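Local coordinates for putative exported protein (Bordetella pertussis Tohama I, PDB 2PFY) that binds pyroglutamic acid as the extracytoplasmic solute receptor of what is probably a tripartite ATP-independent periplasmic (TRAP) transport system, at residues S118-Q123 with S183-V188; R143-S148 with A179-P184. All coordinates share one frame; numbering follows the deposited sequence.

Interaction 1. Residues S118-Q123 with S183-V188; sequences SPWPPQ and SPATGV. With PCA (pyroglutamic acid), chain E.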
# COMPACT_ATOMS: atom_id res chain seq x y z
N SER A 118 2.34 -6.72 -4.12
CA SER A 118 1.18 -6.51 -4.99
C SER A 118 0.77 -5.08 -4.80
O SER A 118 0.99 -4.50 -3.73
CB SER A 118 0.01 -7.44 -4.64
OG SER A 118 0.31 -8.77 -5.02
N PRO A 119 0.22 -4.47 -5.87
CA PRO A 119 -0.14 -3.06 -5.78
C PRO A 119 -1.59 -2.84 -5.30
O PRO A 119 -2.47 -3.66 -5.56
CB PRO A 119 0.03 -2.58 -7.24
CG PRO A 119 -0.46 -3.79 -8.05
CD PRO A 119 0.03 -5.00 -7.25
N TRP A 120 -1.79 -1.76 -4.58
CA TRP A 120 -3.11 -1.14 -4.45
C TRP A 120 -3.45 -0.49 -5.81
O TRP A 120 -2.58 -0.33 -6.67
CB TRP A 120 -3.03 -0.03 -3.39
CG TRP A 120 -2.98 -0.56 -2.00
CD1 TRP A 120 -1.86 -0.82 -1.23
CD2 TRP A 120 -4.12 -0.87 -1.20
NE1 TRP A 120 -2.25 -1.27 0.01
CE2 TRP A 120 -3.63 -1.30 0.06
CE3 TRP A 120 -5.51 -0.82 -1.42
CZ2 TRP A 120 -4.49 -1.67 1.10
CZ3 TRP A 120 -6.37 -1.20 -0.38
CH2 TRP A 120 -5.85 -1.61 0.86
N PRO A 121 -4.74 -0.15 -6.01
CA PRO A 121 -5.08 0.68 -7.16
C PRO A 121 -4.59 2.12 -6.95
O PRO A 121 -4.12 2.48 -5.86
CB PRO A 121 -6.63 0.59 -7.24
CG PRO A 121 -7.01 -0.61 -6.31
CD PRO A 121 -5.93 -0.53 -5.24
N PRO A 122 -4.64 2.95 -8.02
CA PRO A 122 -4.20 4.34 -7.92
C PRO A 122 -4.98 5.14 -6.88
O PRO A 122 -6.16 4.84 -6.61
CB PRO A 122 -4.47 4.89 -9.32
CG PRO A 122 -4.41 3.66 -10.22
CD PRO A 122 -5.06 2.59 -9.38
N GLN A 123 -4.34 6.15 -6.27
CA GLN A 123 -4.95 6.85 -5.14
C GLN A 123 -5.76 8.06 -5.63
O GLN A 123 -5.23 8.93 -6.31
CB GLN A 123 -3.88 7.34 -4.16
CG GLN A 123 -2.91 6.23 -3.67
CD GLN A 123 -3.62 5.21 -2.79
OE1 GLN A 123 -3.98 4.10 -3.22
NE2 GLN A 123 -3.85 5.59 -1.57
N SER A 183 -7.30 4.46 -2.46
CA SER A 183 -7.76 3.81 -3.67
C SER A 183 -9.28 3.63 -3.64
O SER A 183 -9.93 3.70 -2.55
CB SER A 183 -7.13 2.42 -3.82
OG SER A 183 -7.54 1.64 -2.71
N PRO A 184 -9.85 3.35 -4.82
CA PRO A 184 -11.24 2.89 -4.84
C PRO A 184 -11.42 1.52 -4.15
O PRO A 184 -12.54 1.20 -3.75
CB PRO A 184 -11.57 2.83 -6.34
CG PRO A 184 -10.21 2.63 -7.05
CD PRO A 184 -9.27 3.48 -6.18
N ALA A 185 -10.34 0.75 -3.96
CA ALA A 185 -10.48 -0.53 -3.23
C ALA A 185 -10.86 -0.30 -1.76
O ALA A 185 -11.76 -0.96 -1.23
CB ALA A 185 -9.20 -1.36 -3.30
N THR A 186 -10.15 0.62 -1.11
CA THR A 186 -10.47 1.01 0.28
C THR A 186 -11.85 1.67 0.33
O THR A 186 -12.63 1.46 1.26
CB THR A 186 -9.39 1.93 0.85
OG1 THR A 186 -8.19 1.15 1.03
CG2 THR A 186 -9.81 2.54 2.22
N GLY A 187 -12.15 2.48 -0.69
CA GLY A 187 -13.49 3.07 -0.81
C GLY A 187 -14.61 2.02 -0.79
O GLY A 187 -15.63 2.19 -0.10
N VAL A 188 -14.44 0.95 -1.55
CA VAL A 188 -15.42 -0.15 -1.52
C VAL A 188 -15.33 -1.01 -0.24
O VAL A 188 -16.36 -1.27 0.40
CB VAL A 188 -15.36 -1.02 -2.85
CG1 VAL A 188 -16.35 -2.25 -2.82
CG2 VAL A 188 -15.70 -0.12 -4.05
N PCA E . -5.55 1.78 0.88
CA PCA E . -4.60 1.82 2.02
CB PCA E . -3.25 2.29 1.53
CG PCA E . -3.42 2.61 0.08
CD PCA E . -4.83 2.25 -0.25
OE PCA E . -5.31 2.30 -1.38
C PCA E . -5.12 2.74 3.10
O PCA E . -4.66 2.78 4.25
OXT PCA E . -6.04 3.49 2.82

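Interaction 2. Residues R143-S148 with A179-P184; sequences RAYSAS and AMLTSP. With PCA (pyroglutamic acid), chain E.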
# COMPACT_ATOMS: atom_id res chain seq x y z
N ARG A 143 -7.01 12.88 6.19
CA ARG A 143 -6.40 11.60 6.58
C ARG A 143 -5.04 11.37 5.94
O ARG A 143 -4.90 11.50 4.71
CB ARG A 143 -7.31 10.43 6.21
CG ARG A 143 -6.70 9.05 6.59
CD ARG A 143 -7.47 7.91 6.05
NE ARG A 143 -6.77 6.67 6.38
CZ ARG A 143 -6.52 5.69 5.52
NH1 ARG A 143 -6.99 5.76 4.29
NH2 ARG A 143 -5.83 4.60 5.93
N ALA A 144 -4.05 11.01 6.75
CA ALA A 144 -2.77 10.49 6.24
C ALA A 144 -2.64 9.04 6.73
O ALA A 144 -3.25 8.68 7.71
CB ALA A 144 -1.59 11.31 6.78
N TYR A 145 -1.85 8.21 6.03
CA TYR A 145 -1.75 6.80 6.44
C TYR A 145 -0.32 6.27 6.44
O TYR A 145 -0.09 5.07 6.61
CB TYR A 145 -2.68 5.90 5.61
CG TYR A 145 -2.46 5.90 4.12
CD1 TYR A 145 -1.28 5.39 3.57
CD2 TYR A 145 -3.46 6.37 3.25
CE1 TYR A 145 -1.09 5.37 2.22
CE2 TYR A 145 -3.26 6.36 1.87
CZ TYR A 145 -2.07 5.87 1.36
OH TYR A 145 -1.83 5.82 0.01
N SER A 146 0.62 7.19 6.27
CA SER A 146 2.05 6.89 6.14
C SER A 146 2.82 8.20 6.34
O SER A 146 2.21 9.29 6.32
CB SER A 146 2.34 6.27 4.76
OG SER A 146 2.08 7.22 3.72
N ALA A 147 4.13 8.10 6.57
CA ALA A 147 5.03 9.26 6.57
C ALA A 147 4.92 10.07 5.28
O ALA A 147 4.78 11.30 5.32
CB ALA A 147 6.50 8.80 6.83
N SER A 148 4.95 9.40 4.13
CA SER A 148 4.82 10.09 2.84
C SER A 148 3.50 10.85 2.68
O SER A 148 3.50 12.04 2.31
CB SER A 148 5.02 9.13 1.66
OG SER A 148 5.00 9.85 0.44
N ALA A 179 -11.69 14.48 4.99
CA ALA A 179 -11.29 14.14 3.61
C ALA A 179 -10.15 13.11 3.63
O ALA A 179 -9.44 12.96 4.62
CB ALA A 179 -10.83 15.41 2.84
N MSE A 180 -9.96 12.39 2.53
CA MSE A 180 -8.85 11.42 2.54
C MSE A 180 -8.36 11.15 1.14
O MSE A 180 -8.96 11.60 0.13
CB MSE A 180 -9.29 10.13 3.25
CG MSE A 180 -10.44 9.44 2.58
SE MSE A 180 -10.63 7.66 3.30
CE MSE A 180 -12.22 7.03 2.15
N LEU A 181 -7.25 10.42 1.08
CA LEU A 181 -6.66 10.02 -0.17
C LEU A 181 -6.42 8.54 -0.04
O LEU A 181 -5.75 8.09 0.91
CB LEU A 181 -5.33 10.74 -0.42
CG LEU A 181 -4.54 10.23 -1.65
CD1 LEU A 181 -4.05 11.35 -2.59
CD2 LEU A 181 -3.35 9.38 -1.18
N THR A 182 -6.99 7.78 -0.97
CA THR A 182 -6.89 6.31 -0.94
C THR A 182 -7.47 5.77 -2.24
O THR A 182 -8.09 6.53 -3.00
CB THR A 182 -7.57 5.66 0.33
OG1 THR A 182 -7.18 4.28 0.44
CG2 THR A 182 -9.14 5.77 0.35
N SER A 183 -7.30 4.46 -2.46
CA SER A 183 -7.76 3.81 -3.67
C SER A 183 -9.28 3.63 -3.64
O SER A 183 -9.93 3.70 -2.55
CB SER A 183 -7.13 2.42 -3.82
OG SER A 183 -7.54 1.64 -2.71
N PRO A 184 -9.85 3.35 -4.82
CA PRO A 184 -11.24 2.89 -4.84
C PRO A 184 -11.42 1.52 -4.15
O PRO A 184 -12.54 1.20 -3.75
CB PRO A 184 -11.57 2.83 -6.34
CG PRO A 184 -10.21 2.63 -7.05
CD PRO A 184 -9.27 3.48 -6.18
N PCA E . -5.55 1.78 0.88
CA PCA E . -4.60 1.82 2.02
CB PCA E . -3.25 2.29 1.53
CG PCA E . -3.42 2.61 0.08
CD PCA E . -4.83 2.25 -0.25
OE PCA E . -5.31 2.30 -1.38
C PCA E . -5.12 2.74 3.10
O PCA E . -4.66 2.78 4.25
OXT PCA E . -6.04 3.49 2.82
O HOH W 1 -5.80 9.15 3.28

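Interaction 1. Residues S118-Q123 with S183-V188
The pyroglutamate pocket of this DctP-type periplasmic receptor is lined here by Trp-120, Ser-183 and Thr-186, where the chain leaving strand 112-119 meets the N-terminus of helix 184-189. The indole lies flat over the ligand ring, with PCA CD 3.3 Å above its plane and offset toward the rim, a broad surface suited to a small five-membered lactam. CG of Trp-120 stands beside its backbone N (chi1 -75°), and the six-membered part of the indole faces the helix: Ala-185 CB meets its edge, and Thr-186 OG1 comes in obliquely to 3.3 Å from Trp-120 CZ3. Ser-183 is the N-cap of the helix. Its OG accepts a nearly straight bond from Thr-186 N (169°) and a weak one from Ala-185 N, while giving its own hydrogen to the lactam oxygen PCA OE at 2.7 Å. Ser-183 N donates to the same oxygen, so PCA OE is gripped twice at a helix start, whose dipole would favour a carbonyl oxygen there. Behind this polar cluster Pro-121, rigid and apolar, packs hard on the turn, its CD only 3.5 Å from Ser-183 CB, and Pro-122 O receives a CA-H...O contact from Ser-183. Beside the carbonyl, on the same amide edge, PCA N donates to Thr-186 OG1 over 2.7 Å at an angle of 173°.

Interaction 2. Residues R143-S148 with A179-P184
Arg-143 and Tyr-145 face strand 180-182 across a contact that is close where Arg-143 passes Ala-179 and Met-180 and is bridged by water farther along. At the close end Arg-143 N donates to Ala-179 O (2.9 Å, 171°), and Arg-143 CB rests 3.6 Å from CB of selenomethionine Met-180, whose side chain then leads away. Beyond this point the backbones are linked less directly: a water molecule receives a bond from Leu-181 N and donates one to Arg-143 O. Arg-143 is stretched out from CG to NE, with CG opposite its own backbone N (chi1 179°), and this reach brings the guanidinium to the ligand carboxylate. The group meets the carboxylate in its own plane, as a bidentate pair: NH1 to PCA OXT at 2.9 Å and NH2 to PCA O at 2.7 Å. Thr-182 OG1 adds a bond to PCA OXT, a short hydroxyl arm fitting beside the long arginine. Tyr-145 turns one ring face, tilted rather than parallel, to the aliphatic part of the lactam, with PCA CB 3.7 Å above its plane near the rim, while its edge, at CE2, approaches Leu-181 O in plane at 3.2 Å. Around them, Val-163 O takes a bond from Arg-143 NE, helix 168-173 packs on Arg-143 and Met-180 through Val-168, and strand 124-127 pairs with strand 180-182.

Interactions 1 and 2 share Ser-183 and Pro-184, where strand 180-182 leads into helix 184-189, and their centres lie 11 Å apart. They divide the pyroglutamate between them: interaction 1 serves the lactam amide, interaction 2 the carboxylate, and the Trp-120 and Tyr-145 rings each offer a face to the ligand ring. The two also touch directly, Gln-123 CB packing on Leu-181 CD2 at 3.6 Å. Thr-182 and Ser-183, consecutive in sequence, bond to different groups of the ligand, the carboxylate oxygen OXT and the lactam oxygen OE. Arg-48 and Thr-165 add further hydrogen bonds to the ligand, and Arg-48 also binds Tyr-145 O.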